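Local coordinates for protein carbonic anhydrase (Sordaria macrospora, PDB 4O1J) that probably catalyses the reversible hydration of carbon dioxide to hydrogencarbonate as a tetrameric, zinc-dependent beta-class carbonic anhydrase, at residues 26-31 and 37-42; 65-70 and 201-206; 81-86 and 136-141; 93-98 and 178-183; 147-152 and 159-164. All blocks are in the same frame, centred on the assembly; numbering follows the deposited sequence.

Interactions 2, 3 and 5 lie nearest the zinc site, which is formed by Cys56, His112 and Cys115. Interaction 3 comes closest, the side chain of Ala81 being about 5 Å from the zinc ion. In interaction 5 the side chain of Ile162 is about 10 Å from the zinc ion. In interaction 2 the side chain of Ile66 is about 11 Å from the zinc ion. Interactions 3 and 5, with centres about 15 Å apart, join where Leu138 and Val141 pack on Ile162. Lys204 and Leu206 connect interaction 2 to Gln164 of interaction 5. Interactions 1 and 4 lie away from the zinc. Interactions 1, 2 and 4 touch the second subunit, while 3 and 4 touch the third.

Interaction 1 (26-31 and 37-42); sequences NAWAGY and PHFFPK
Trp28 holds its indole trans to the backbone N (chi1 171°), while Phe40 turns CG beside its own backbone N and trans to the carbonyl carbon (chi1 -72°), and these two settings bring the rings together. The result is an offset edge-to-face pair: the edge of the Phe40 phenyl is directed at the face of the six-membered ring of Trp28, the ring centroids are 5.7 Å apart and the planes stand at 78°. The outer end of the phenyl does the touching, with Phe40 CZ 3.8 Å from Trp28 CZ3 and Phe40 CE1 3.9 Å from Trp28 CH2. The same ring also reaches the helix backbone. Its CE2 atom lies 3.5 Å from Ala29 O, with the oxygen at the ring edge and near the ring plane, and CZ sits 4.2 Å from Ala29 CB. The outer edge of Phe40 thus leans on both the indole of Trp28 and the main chain of Ala29. Phe39 makes a lighter contact, its CE2 4.3 Å from Trp28 CH2; its CD2 also lies over the centre of the Phe40 ring, so one phenyl covers a face of the other. The contact is mainly aromatic, with the Ala29 methyl and carbonyl oxygen added, and it closes the short turn between helix 16-35 and helix 39-43. Lys32 and Ala33, further along helix 16-35, also touch Phe40, and Phe39 reaches the loop at Gln70 and Pro71. From the second subunit, Thr65 packs on Trp28, Arg202 on Ala29 and Gly199 on Phe40, so this pair of N-terminal helices lies against the neighbouring copy.

Interaction 2 (65-70 and 201-206); sequences TILGMQ and GRIKEL
Ile203 CD1 overlaps two methyl ends at once, meeting Leu67 CD2 at 3.7 Å and Ile66 CD1 at 4.2 Å. Each of those side chains crosses the isoleucine at about a right angle, so contact is made through the methyl groups and not along the lengths of the chains. Ile203 points from strand 202-206 toward segment 65-70. Ile66 answers from the last turn of helix 63-66 with an extended CG1-CD1 arm (chi2 179°) that carries its terminal methyl across to the strand. Leu67 leaves the backbone obliquely, and its CD2 branch covers the remaining distance. Directly afterwards Gly68 takes a positive phi and ends the helix in a Schellman motif, with its N bonded to Thr65 O at 2.9 Å, which turns the chain off toward Met69. Trp53 of strand 51-56 packs against both Ile66 and Leu67, while Ile203 also rests on Val194 and Phe196 of the adjoining strand 190-197. Asn25 of the second subunit touches Ile203 as well. The chemistry is wholly aliphatic: the end of helix 63-66 and the residue after it are joined to strand 202-206, outermost in this chain's sheet, through dispersion and burial of methyl groups, without a directional bond between the two segments.

Interaction 3 (81-86 and 136-141); sequences ANIVSP and LPLKTV
Ile83 is the main bump, and it pushes both of its branches against the first turn of helix 136-144. The CG2 branch butts against the ring of Pro137, 3.8 Å from its CG, and the two side chains cross at about a right angle. The other branch, extended to CD1, lies beside the base of the next side chain, 4.1 Å from Leu138 CB. Proline and leucine thus form the two walls of a shallow groove that takes the isoleucine. Further along, the shapes trade roles: Leu138 puts out its CD1 branch to cover the small methyl of Ala81, with CD1 and Ala81 CB 4.0 Å apart. The helix behind the groove is tied at its start. Leu136 O accepts from both Thr140 N at 2.8 Å and Thr140 OG1 at 3.0 Å, the two donors arriving from opposite faces of the carbonyl plane. Ala81 also packs on Cys115, a zinc ligand, so the contact borders the metal site. Thr87 of the third subunit packs on Pro137. In the fold, the loop between strand 74-79 and helix 89-100 has helix 136-144 against Ile83, while Val84, pointing away from that helix, rests on Ile54 of strand 51-56 and Leu174 of helix 155-176.

Interaction 4 (93-98 and 178-183); sequences AVIEYA and PTIREA
Ile95 and Ile180 meet at about a right angle, the CG2 methyl of the first set against the end of the second. Ile95 points toward helix 178-187 and keeps CG2 trans to its backbone N, which leaves that methyl as the touching branch; it lies 3.7 Å from Ile180 CD1 and 3.8 Å from Ile180 CG1. Ile180 starts off obliquely, but its CG1-CD1 arm is extended (chi2 175°) and passes over the methyl. At the adjacent residue of each helix, Glu96 and Thr179 make a second crossing, again close to perpendicular. Here Thr179 points toward its partner and touches the aliphatic part of the glutamate, OG1 lying 3.8 Å from Glu96 CG. This is van der Waals contact with a carbon; the polar ends have partners in other chains: Glu96 OE2 accepts from Val130 N of the second subunit, and Thr179 OG1 has a weak hydrogen bond with Arg126 NH1 of the third. The backbones are nearest at this pair, with the CA atoms of Glu96 and Thr179 6.6 Å apart. Leu174 of helix 155-176 packs on both isoleucines, and Val99 continues the contact of helix 89-100 with Thr179. Across helix 89-100, Val94 and Ala98 rest on Phe75 of strand 74-79, so helix 89-100 lies between strand 74-79 and helix 178-187, the second subunit touching the first helix and the third touching the other.

Interaction 5 (147-152 and 159-164); sequences EELDAI and VIRIAQ
Glu148 OE1 accepts from Arg161 NE at 2.8 Å in a salt bridge that joins helix 146-151 to helix 155-176. The bond is bent, 142° at the hydrogen, and the donor comes from above the carboxylate plane. Glu148 is extended beyond CG, whereas Arg161 bends at chi2, which brings NE to the acid, the oxygen tilted somewhat from the guanidinium plane; the two flat groups are 41° apart. A second acceptor, Gln164 OE1 of the same helix, takes a bond from Arg161 NH1 at 2.9 Å and lies in the guanidinium plane. NE and NH1 are therefore both engaged, which should fix the rotation of the guanidinium. Below the charges the contact turns apolar. Leu149 CD2 lies 3.8 Å from Arg161 CG, Ile152 CD1 touches Arg161 CB, also at 3.8 Å, and Leu149 CD1 meets Ile162 CD1. The helix segments run nearly antiparallel, at 157° with axes 9.9 Å apart. Leu122 of helix 116-122 packs on both Leu149 and Ile162, and Leu138 and Val141 of helix 136-144 also cover Ile162. The chemistry is thus layered: the arginine's methylenes belong to the greasy layer while its head is bonded to Glu148 and Gln164, and the paired charges probably favour ionised forms of both Glu148 and Arg161.

Interaction 1 (26-31 and 37-42)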
# COMPACT_ATOMS: atom_id res chain seq x y z
N ASN A 26 26.50 7.55 -22.07
CA ASN A 26 27.68 8.39 -22.20
C ASN A 26 27.73 9.09 -23.57
O ASN A 26 28.15 10.25 -23.67
CB ASN A 26 28.94 7.56 -21.97
CG ASN A 26 30.21 8.40 -22.01
OD1 ASN A 26 30.96 8.37 -22.98
ND2 ASN A 26 30.45 9.15 -20.94
N ALA A 27 27.25 8.40 -24.60
CA ALA A 27 27.25 8.98 -25.95
C ALA A 27 26.22 10.11 -26.05
O ALA A 27 26.51 11.19 -26.58
CB ALA A 27 26.97 7.92 -26.99
N TRP A 28 25.03 9.85 -25.51
CA TRP A 28 23.95 10.83 -25.50
C TRP A 28 24.36 12.06 -24.71
O TRP A 28 24.07 13.18 -25.10
CB TRP A 28 22.68 10.23 -24.89
CG TRP A 28 21.61 11.23 -24.64
CD1 TRP A 28 20.70 11.70 -25.54
CD2 TRP A 28 21.34 11.91 -23.40
NE1 TRP A 28 19.87 12.62 -24.94
CE2 TRP A 28 20.24 12.77 -23.64
CE3 TRP A 28 21.91 11.87 -22.13
CZ2 TRP A 28 19.71 13.58 -22.63
CZ3 TRP A 28 21.38 12.68 -21.13
CH2 TRP A 28 20.29 13.53 -21.39
N ALA A 29 25.05 11.84 -23.59
CA ALA A 29 25.52 12.93 -22.76
C ALA A 29 26.59 13.74 -23.48
O ALA A 29 26.61 14.97 -23.39
CB ALA A 29 26.05 12.40 -21.43
N GLY A 30 27.48 13.07 -24.21
CA GLY A 30 28.51 13.77 -24.97
C GLY A 30 27.88 14.65 -26.04
O GLY A 30 28.26 15.82 -26.21
N TYR A 31 26.90 14.10 -26.74
CA TYR A 31 26.19 14.81 -27.80
C TYR A 31 25.37 16.00 -27.28
O TYR A 31 25.46 17.12 -27.82
CB TYR A 31 25.26 13.85 -28.54
CG TYR A 31 24.35 14.52 -29.54
CD1 TYR A 31 24.82 14.95 -30.78
CD2 TYR A 31 23.01 14.75 -29.24
CE1 TYR A 31 23.98 15.57 -31.69
CE2 TYR A 31 22.16 15.38 -30.13
CZ TYR A 31 22.65 15.78 -31.36
OH TYR A 31 21.81 16.40 -32.25
N PRO A 37 26.38 23.45 -24.09
CA PRO A 37 27.27 23.34 -22.93
C PRO A 37 26.62 23.76 -21.61
O PRO A 37 27.19 23.49 -20.56
CB PRO A 37 28.44 24.27 -23.29
CG PRO A 37 27.87 25.22 -24.29
CD PRO A 37 26.90 24.40 -25.09
N HIS A 38 25.45 24.40 -21.68
CA HIS A 38 24.77 24.87 -20.47
C HIS A 38 23.53 24.05 -20.14
O HIS A 38 22.82 24.33 -19.18
CB HIS A 38 24.38 26.35 -20.58
CG HIS A 38 25.55 27.28 -20.58
ND1 HIS A 38 25.94 27.99 -21.69
CD2 HIS A 38 26.43 27.60 -19.60
CE1 HIS A 38 27.01 28.71 -21.39
NE2 HIS A 38 27.32 28.49 -20.13
N PHE A 39 23.27 23.03 -20.95
CA PHE A 39 22.09 22.20 -20.80
C PHE A 39 22.10 21.47 -19.45
O PHE A 39 21.14 21.56 -18.66
CB PHE A 39 22.02 21.20 -21.95
CG PHE A 39 21.00 20.12 -21.77
CD1 PHE A 39 19.65 20.39 -21.88
CD2 PHE A 39 21.40 18.81 -21.53
CE1 PHE A 39 18.70 19.39 -21.73
CE2 PHE A 39 20.47 17.80 -21.38
CZ PHE A 39 19.12 18.09 -21.47
N PHE A 40 23.20 20.77 -19.18
CA PHE A 40 23.33 20.00 -17.95
C PHE A 40 23.51 20.85 -16.69
O PHE A 40 22.90 20.54 -15.66
CB PHE A 40 24.48 19.00 -18.08
CG PHE A 40 24.18 17.85 -19.00
CD1 PHE A 40 23.10 17.02 -18.75
CD2 PHE A 40 24.98 17.60 -20.11
CE1 PHE A 40 22.81 15.97 -19.59
CE2 PHE A 40 24.70 16.54 -20.95
CZ PHE A 40 23.61 15.73 -20.69
N PRO A 41 24.34 21.91 -16.74
CA PRO A 41 24.43 22.72 -15.52
C PRO A 41 23.10 23.37 -15.15
O PRO A 41 22.81 23.54 -13.96
CB PRO A 41 25.48 23.77 -15.88
CG PRO A 41 26.34 23.09 -16.86
CD PRO A 41 25.37 22.32 -17.71
N LYS A 42 22.32 23.73 -16.16
CA LYS A 42 21.02 24.34 -15.92
C LYS A 42 20.02 23.29 -15.43
O LYS A 42 19.14 23.59 -14.62
CB LYS A 42 20.53 25.04 -17.19
CG LYS A 42 19.23 25.82 -17.05
CD LYS A 42 18.86 26.46 -18.38
CE LYS A 42 17.49 27.14 -18.33
NZ LYS A 42 17.12 27.70 -19.66

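Interaction 2 (65-70 and 201-206)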
# COMPACT_ATOMS: atom_id res chain seq x y z
N THR A 65 9.81 10.75 -24.68
CA THR A 65 10.11 10.49 -26.09
C THR A 65 8.89 10.71 -26.97
O THR A 65 8.96 11.42 -27.98
CB THR A 65 10.64 9.05 -26.31
OG1 THR A 65 11.85 8.86 -25.59
CG2 THR A 65 10.92 8.82 -27.79
N ILE A 66 7.77 10.10 -26.59
CA ILE A 66 6.57 10.11 -27.43
C ILE A 66 5.90 11.48 -27.45
O ILE A 66 5.15 11.79 -28.37
CB ILE A 66 5.56 9.05 -26.97
CG1 ILE A 66 5.06 9.36 -25.55
CG2 ILE A 66 6.18 7.66 -27.03
CD1 ILE A 66 4.03 8.38 -25.03
N LEU A 67 6.21 12.31 -26.46
CA LEU A 67 5.69 13.67 -26.43
C LEU A 67 6.69 14.61 -27.09
O LEU A 67 6.43 15.81 -27.24
CB LEU A 67 5.42 14.13 -25.00
CG LEU A 67 4.26 13.48 -24.24
CD1 LEU A 67 4.20 14.03 -22.83
CD2 LEU A 67 2.94 13.72 -24.96
N GLY A 68 7.83 14.06 -27.49
CA GLY A 68 8.87 14.82 -28.16
C GLY A 68 9.33 16.01 -27.34
O GLY A 68 9.50 17.11 -27.87
N MET A 69 9.51 15.80 -26.04
CA MET A 69 9.96 16.86 -25.14
C MET A 69 11.31 16.51 -24.54
O MET A 69 11.90 15.48 -24.89
CB MET A 69 8.92 17.12 -24.04
CG MET A 69 7.59 17.65 -24.58
SD MET A 69 6.35 17.98 -23.31
CE MET A 69 6.59 19.73 -23.03
N GLN A 70 11.79 17.35 -23.64
CA GLN A 70 13.16 17.25 -23.17
C GLN A 70 13.19 16.86 -21.69
O GLN A 70 12.21 17.09 -20.98
CB GLN A 70 13.88 18.58 -23.42
CG GLN A 70 15.31 18.44 -23.88
CD GLN A 70 15.39 17.71 -25.21
OE1 GLN A 70 14.85 18.18 -26.21
NE2 GLN A 70 16.03 16.54 -25.21
N GLY A 201 1.17 5.62 -33.25
CA GLY A 201 2.06 6.45 -32.45
C GLY A 201 1.46 7.77 -32.01
O GLY A 201 2.18 8.65 -31.52
N ARG A 202 0.15 7.91 -32.16
CA ARG A 202 -0.54 9.15 -31.83
C ARG A 202 -1.29 9.08 -30.50
O ARG A 202 -1.73 8.01 -30.07
CB ARG A 202 -1.51 9.54 -32.97
CG ARG A 202 -0.95 10.56 -33.97
CD ARG A 202 -0.15 9.90 -35.09
NE ARG A 202 0.56 10.87 -35.94
CZ ARG A 202 1.13 10.58 -37.11
NH1 ARG A 202 1.75 11.54 -37.79
NH2 ARG A 202 1.09 9.35 -37.60
N ILE A 203 -1.43 10.23 -29.85
CA ILE A 203 -2.15 10.35 -28.59
C ILE A 203 -3.42 11.16 -28.81
O ILE A 203 -3.39 12.23 -29.43
CB ILE A 203 -1.30 11.04 -27.50
CG1 ILE A 203 -0.16 10.13 -27.04
CG2 ILE A 203 -2.16 11.41 -26.31
CD1 ILE A 203 0.96 10.89 -26.34
N LYS A 204 -4.54 10.63 -28.33
CA LYS A 204 -5.82 11.32 -28.47
C LYS A 204 -6.41 11.61 -27.10
O LYS A 204 -6.07 10.95 -26.12
CB LYS A 204 -6.79 10.49 -29.31
CG LYS A 204 -7.04 9.09 -28.76
CD LYS A 204 -8.17 8.39 -29.50
CE LYS A 204 -8.22 6.90 -29.16
NZ LYS A 204 -9.19 6.15 -30.00
N GLU A 205 -7.30 12.59 -27.03
CA GLU A 205 -8.02 12.87 -25.79
C GLU A 205 -9.24 11.96 -25.70
O GLU A 205 -9.91 11.71 -26.69
CB GLU A 205 -8.44 14.33 -25.73
CG GLU A 205 -7.29 15.30 -25.77
CD GLU A 205 -7.76 16.74 -25.73
OE1 GLU A 205 -8.62 17.07 -24.89
OE2 GLU A 205 -7.25 17.55 -26.54
N LEU A 206 -9.54 11.47 -24.50
CA LEU A 206 -10.71 10.62 -24.32
C LEU A 206 -11.96 11.41 -23.96
O LEU A 206 -13.07 10.88 -23.98
CB LEU A 206 -10.45 9.55 -23.27
CG LEU A 206 -9.46 8.48 -23.75
CD1 LEU A 206 -9.17 7.47 -22.65
CD2 LEU A 206 -9.98 7.80 -25.00

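Interaction 3 (81-86 and 136-141)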
# COMPACT_ATOMS: atom_id res chain seq x y z
N ALA A 81 -0.36 -0.99 -15.98
CA ALA A 81 -1.65 -0.64 -16.57
C ALA A 81 -2.15 0.73 -16.13
O ALA A 81 -3.36 0.99 -16.16
CB ALA A 81 -2.70 -1.71 -16.23
N ASN A 82 -1.21 1.62 -15.77
CA ASN A 82 -1.48 2.99 -15.33
C ASN A 82 -2.70 3.14 -14.43
O ASN A 82 -3.58 3.96 -14.68
CB ASN A 82 -1.63 3.95 -16.53
CG ASN A 82 -2.59 3.43 -17.59
OD1 ASN A 82 -2.20 2.69 -18.50
ND2 ASN A 82 -3.86 3.84 -17.50
N ILE A 83 -2.73 2.35 -13.36
CA ILE A 83 -3.87 2.32 -12.47
C ILE A 83 -3.73 3.33 -11.33
O ILE A 83 -2.73 3.34 -10.63
CB ILE A 83 -4.07 0.92 -11.89
CG1 ILE A 83 -4.58 -0.03 -12.98
CG2 ILE A 83 -5.03 0.95 -10.70
CD1 ILE A 83 -4.79 -1.46 -12.52
N VAL A 84 -4.75 4.17 -11.18
CA VAL A 84 -4.77 5.12 -10.07
C VAL A 84 -5.75 4.66 -9.01
O VAL A 84 -6.97 4.75 -9.17
CB VAL A 84 -5.17 6.53 -10.54
CG1 VAL A 84 -5.06 7.52 -9.37
CG2 VAL A 84 -4.29 6.97 -11.71
N SER A 85 -5.20 4.17 -7.90
CA SER A 85 -6.00 3.64 -6.81
C SER A 85 -6.07 4.66 -5.68
O SER A 85 -5.07 5.30 -5.35
CB SER A 85 -5.41 2.32 -6.32
OG SER A 85 -6.12 1.82 -5.21
N PRO A 86 -7.26 4.83 -5.09
CA PRO A 86 -7.50 5.81 -4.03
C PRO A 86 -6.55 5.73 -2.83
O PRO A 86 -6.04 6.77 -2.41
CB PRO A 86 -8.93 5.49 -3.59
CG PRO A 86 -9.57 4.99 -4.84
CD PRO A 86 -8.51 4.18 -5.53
N LEU A 136 -7.07 -5.62 -9.56
CA LEU A 136 -8.45 -5.74 -9.10
C LEU A 136 -9.37 -4.58 -9.51
O LEU A 136 -10.51 -4.82 -9.91
CB LEU A 136 -8.50 -5.93 -7.58
CG LEU A 136 -9.85 -6.51 -7.16
CD1 LEU A 136 -10.07 -7.85 -7.85
CD2 LEU A 136 -9.93 -6.67 -5.66
N PRO A 137 -8.89 -3.31 -9.42
CA PRO A 137 -9.79 -2.24 -9.87
C PRO A 137 -10.04 -2.22 -11.39
O PRO A 137 -11.02 -1.62 -11.83
CB PRO A 137 -9.07 -0.96 -9.43
CG PRO A 137 -7.65 -1.36 -9.24
CD PRO A 137 -7.70 -2.77 -8.75
N LEU A 138 -9.16 -2.86 -12.16
CA LEU A 138 -9.37 -3.02 -13.60
C LEU A 138 -10.34 -4.18 -13.85
O LEU A 138 -11.16 -4.14 -14.77
CB LEU A 138 -8.05 -3.26 -14.33
CG LEU A 138 -7.71 -2.34 -15.51
CD1 LEU A 138 -6.49 -2.85 -16.26
CD2 LEU A 138 -8.89 -2.20 -16.46
N LYS A 139 -10.22 -5.22 -13.03
CA LYS A 139 -11.14 -6.35 -13.06
C LYS A 139 -12.53 -5.87 -12.66
O LYS A 139 -13.54 -6.38 -13.15
CB LYS A 139 -10.65 -7.46 -12.12
CG LYS A 139 -11.03 -8.87 -12.54
CD LYS A 139 -9.95 -9.47 -13.45
CE LYS A 139 -10.10 -10.98 -13.65
NZ LYS A 139 -11.49 -11.41 -13.95
N THR A 140 -12.58 -4.87 -11.78
CA THR A 140 -13.86 -4.29 -11.37
C THR A 140 -14.51 -3.54 -12.52
O THR A 140 -15.72 -3.61 -12.72
CB THR A 140 -13.70 -3.34 -10.16
OG1 THR A 140 -13.27 -4.09 -9.02
CG2 THR A 140 -15.01 -2.65 -9.83
N VAL A 141 -13.70 -2.83 -13.30
CA VAL A 141 -14.18 -2.15 -14.50
C VAL A 141 -14.66 -3.19 -15.52
O VAL A 141 -15.63 -2.95 -16.25
CB VAL A 141 -13.09 -1.25 -15.11
CG1 VAL A 141 -13.53 -0.69 -16.45
CG2 VAL A 141 -12.79 -0.11 -14.16

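Interaction 4 (93-98 and 178-183)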
# COMPACT_ATOMS: atom_id res chain seq x y z
N ALA A 93 1.88 9.80 -3.35
CA ALA A 93 3.08 10.57 -3.05
C ALA A 93 3.55 11.37 -4.26
O ALA A 93 3.90 12.55 -4.14
CB ALA A 93 4.19 9.64 -2.57
N VAL A 94 3.52 10.75 -5.44
CA VAL A 94 3.95 11.42 -6.66
C VAL A 94 3.00 12.56 -6.98
O VAL A 94 3.43 13.66 -7.33
CB VAL A 94 4.01 10.45 -7.87
CG1 VAL A 94 4.39 11.21 -9.12
CG2 VAL A 94 5.00 9.32 -7.62
N ILE A 95 1.70 12.30 -6.84
CA ILE A 95 0.69 13.32 -7.06
C ILE A 95 0.86 14.49 -6.09
O ILE A 95 0.81 15.65 -6.49
CB ILE A 95 -0.72 12.76 -6.93
CG1 ILE A 95 -0.97 11.70 -8.00
CG2 ILE A 95 -1.75 13.88 -7.05
CD1 ILE A 95 -2.30 10.99 -7.84
N GLU A 96 1.05 14.18 -4.81
CA GLU A 96 1.21 15.24 -3.82
C GLU A 96 2.43 16.10 -4.10
O GLU A 96 2.35 17.32 -4.03
CB GLU A 96 1.32 14.69 -2.40
CG GLU A 96 0.08 14.90 -1.56
CD GLU A 96 0.13 14.14 -0.24
OE1 GLU A 96 -0.92 13.61 0.20
OE2 GLU A 96 1.22 14.10 0.37
N TYR A 97 3.55 15.46 -4.43
CA TYR A 97 4.78 16.20 -4.68
C TYR A 97 4.65 17.04 -5.95
O TYR A 97 5.11 18.18 -6.00
CB TYR A 97 5.97 15.25 -4.80
CG TYR A 97 7.29 15.95 -4.63
CD1 TYR A 97 7.83 16.13 -3.36
CD2 TYR A 97 8.00 16.45 -5.72
CE1 TYR A 97 9.04 16.78 -3.18
CE2 TYR A 97 9.22 17.11 -5.55
CZ TYR A 97 9.73 17.26 -4.27
OH TYR A 97 10.93 17.91 -4.08
N ALA A 98 3.99 16.48 -6.96
CA ALA A 98 3.84 17.16 -8.25
C ALA A 98 2.91 18.37 -8.14
O ALA A 98 3.19 19.42 -8.72
CB ALA A 98 3.32 16.19 -9.29
N PRO A 178 -8.04 14.96 -2.96
CA PRO A 178 -8.16 16.27 -2.29
C PRO A 178 -7.16 17.32 -2.77
O PRO A 178 -7.53 18.49 -2.94
CB PRO A 178 -7.90 15.94 -0.81
CG PRO A 178 -8.01 14.46 -0.70
CD PRO A 178 -7.61 13.91 -2.02
N THR A 179 -5.91 16.93 -2.99
CA THR A 179 -4.88 17.86 -3.42
C THR A 179 -5.17 18.38 -4.82
O THR A 179 -5.00 19.57 -5.13
CB THR A 179 -3.49 17.21 -3.41
OG1 THR A 179 -3.26 16.59 -2.14
CG2 THR A 179 -2.42 18.26 -3.68
N ILE A 180 -5.65 17.47 -5.66
CA ILE A 180 -5.95 17.77 -7.04
C ILE A 180 -7.16 18.68 -7.07
O ILE A 180 -7.19 19.67 -7.79
CB ILE A 180 -6.20 16.49 -7.86
CG1 ILE A 180 -4.88 15.76 -8.11
CG2 ILE A 180 -6.87 16.81 -9.18
CD1 ILE A 180 -5.02 14.43 -8.80
N ARG A 181 -8.14 18.36 -6.23
CA ARG A 181 -9.40 19.07 -6.18
C ARG A 181 -9.22 20.51 -5.67
O ARG A 181 -9.80 21.47 -6.22
CB ARG A 181 -10.36 18.29 -5.27
CG ARG A 181 -11.77 18.81 -5.19
CD ARG A 181 -12.59 17.90 -4.28
NE ARG A 181 -13.09 16.71 -4.96
CZ ARG A 181 -14.36 16.53 -5.32
NH1 ARG A 181 -15.26 17.46 -5.06
NH2 ARG A 181 -14.73 15.41 -5.93
N GLU A 182 -8.37 20.67 -4.66
CA GLU A 182 -8.05 21.99 -4.16
C GLU A 182 -7.31 22.79 -5.22
O GLU A 182 -7.68 23.93 -5.51
CB GLU A 182 -7.21 21.90 -2.89
CG GLU A 182 -7.97 21.39 -1.68
CD GLU A 182 -7.08 21.19 -0.48
OE1 GLU A 182 -7.56 20.65 0.55
OE2 GLU A 182 -5.89 21.57 -0.56
N ALA A 183 -6.31 22.16 -5.84
CA ALA A 183 -5.49 22.85 -6.83
C ALA A 183 -6.33 23.27 -8.04
O ALA A 183 -6.05 24.28 -8.68
CB ALA A 183 -4.34 21.98 -7.25

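Interaction 5 (147-152 and 159-164)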
# COMPACT_ATOMS: atom_id res chain seq x y z
N GLU A 147 -21.07 -6.48 -20.47
CA GLU A 147 -21.91 -6.53 -21.67
C GLU A 147 -21.23 -5.89 -22.87
O GLU A 147 -21.20 -6.48 -23.95
CB GLU A 147 -23.25 -5.85 -21.42
CG GLU A 147 -24.15 -6.56 -20.43
CD GLU A 147 -25.53 -5.93 -20.35
OE1 GLU A 147 -26.20 -5.83 -21.40
OE2 GLU A 147 -25.93 -5.52 -19.23
N GLU A 148 -20.71 -4.68 -22.68
CA GLU A 148 -20.07 -3.94 -23.76
C GLU A 148 -18.79 -4.62 -24.20
O GLU A 148 -18.51 -4.76 -25.39
CB GLU A 148 -19.76 -2.51 -23.34
CG GLU A 148 -18.81 -1.81 -24.31
CD GLU A 148 -18.46 -0.40 -23.87
OE1 GLU A 148 -17.85 0.33 -24.68
OE2 GLU A 148 -18.79 -0.04 -22.72
N LEU A 149 -18.00 -5.05 -23.22
CA LEU A 149 -16.72 -5.66 -23.52
C LEU A 149 -16.88 -6.99 -24.24
O LEU A 149 -16.15 -7.28 -25.19
CB LEU A 149 -15.91 -5.84 -22.24
CG LEU A 149 -15.43 -4.56 -21.54
CD1 LEU A 149 -14.73 -4.90 -20.24
CD2 LEU A 149 -14.51 -3.74 -22.44
N ASP A 150 -17.83 -7.81 -23.79
CA ASP A 150 -18.02 -9.12 -24.39
C ASP A 150 -18.57 -9.06 -25.82
O ASP A 150 -18.33 -9.96 -26.64
CB ASP A 150 -18.95 -9.98 -23.52
CG ASP A 150 -18.30 -10.38 -22.20
OD1 ASP A 150 -19.03 -10.83 -21.29
OD2 ASP A 150 -17.07 -10.24 -22.07
N ALA A 151 -19.29 -7.99 -26.14
CA ALA A 151 -19.92 -7.87 -27.46
C ALA A 151 -18.90 -7.52 -28.54
O ALA A 151 -19.18 -7.66 -29.73
CB ALA A 151 -21.03 -6.83 -27.42
N ILE A 152 -17.71 -7.11 -28.13
CA ILE A 152 -16.68 -6.73 -29.08
C ILE A 152 -16.04 -7.99 -29.64
O ILE A 152 -15.46 -8.79 -28.91
CB ILE A 152 -15.60 -5.85 -28.42
CG1 ILE A 152 -16.22 -4.58 -27.83
CG2 ILE A 152 -14.50 -5.51 -29.41
CD1 ILE A 152 -15.30 -3.85 -26.87
N VAL A 159 -9.40 -5.17 -25.73
CA VAL A 159 -8.31 -4.77 -24.84
C VAL A 159 -8.17 -3.24 -24.83
O VAL A 159 -8.01 -2.63 -23.77
CB VAL A 159 -6.99 -5.42 -25.26
CG1 VAL A 159 -5.81 -4.82 -24.49
CG2 VAL A 159 -7.07 -6.93 -25.06
N ILE A 160 -8.27 -2.64 -26.02
CA ILE A 160 -8.22 -1.19 -26.14
C ILE A 160 -9.37 -0.57 -25.35
O ILE A 160 -9.18 0.39 -24.59
CB ILE A 160 -8.30 -0.73 -27.63
CG1 ILE A 160 -7.00 -1.04 -28.37
CG2 ILE A 160 -8.58 0.76 -27.73
CD1 ILE A 160 -7.06 -0.76 -29.84
N ARG A 161 -10.56 -1.14 -25.49
CA ARG A 161 -11.74 -0.59 -24.83
C ARG A 161 -11.61 -0.65 -23.31
O ARG A 161 -11.83 0.36 -22.62
CB ARG A 161 -13.00 -1.31 -25.27
CG ARG A 161 -14.26 -0.67 -24.74
CD ARG A 161 -14.28 0.80 -25.14
NE ARG A 161 -15.35 1.53 -24.48
CZ ARG A 161 -15.35 2.85 -24.30
NH1 ARG A 161 -14.32 3.58 -24.70
NH2 ARG A 161 -16.38 3.44 -23.68
N ILE A 162 -11.23 -1.81 -22.78
CA ILE A 162 -11.09 -1.93 -21.33
C ILE A 162 -9.98 -1.00 -20.84
O ILE A 162 -10.09 -0.43 -19.74
CB ILE A 162 -10.84 -3.40 -20.89
CG1 ILE A 162 -10.89 -3.54 -19.37
CG2 ILE A 162 -9.49 -3.89 -21.33
CD1 ILE A 162 -12.18 -3.10 -18.75
N ALA A 163 -8.96 -0.75 -21.67
CA ALA A 163 -7.89 0.18 -21.27
C ALA A 163 -8.39 1.63 -21.20
O ALA A 163 -7.99 2.40 -20.30
CB ALA A 163 -6.72 0.06 -22.22
N GLN A 164 -9.28 1.98 -22.12
CA GLN A 164 -9.89 3.32 -22.13
C GLN A 164 -10.84 3.54 -20.95
O GLN A 164 -10.89 4.63 -20.35
CB GLN A 164 -10.63 3.56 -23.44
CG GLN A 164 -9.76 3.45 -24.67
CD GLN A 164 -10.55 3.61 -25.94
OE1 GLN A 164 -11.73 3.26 -25.99
NE2 GLN A 164 -9.92 4.14 -26.97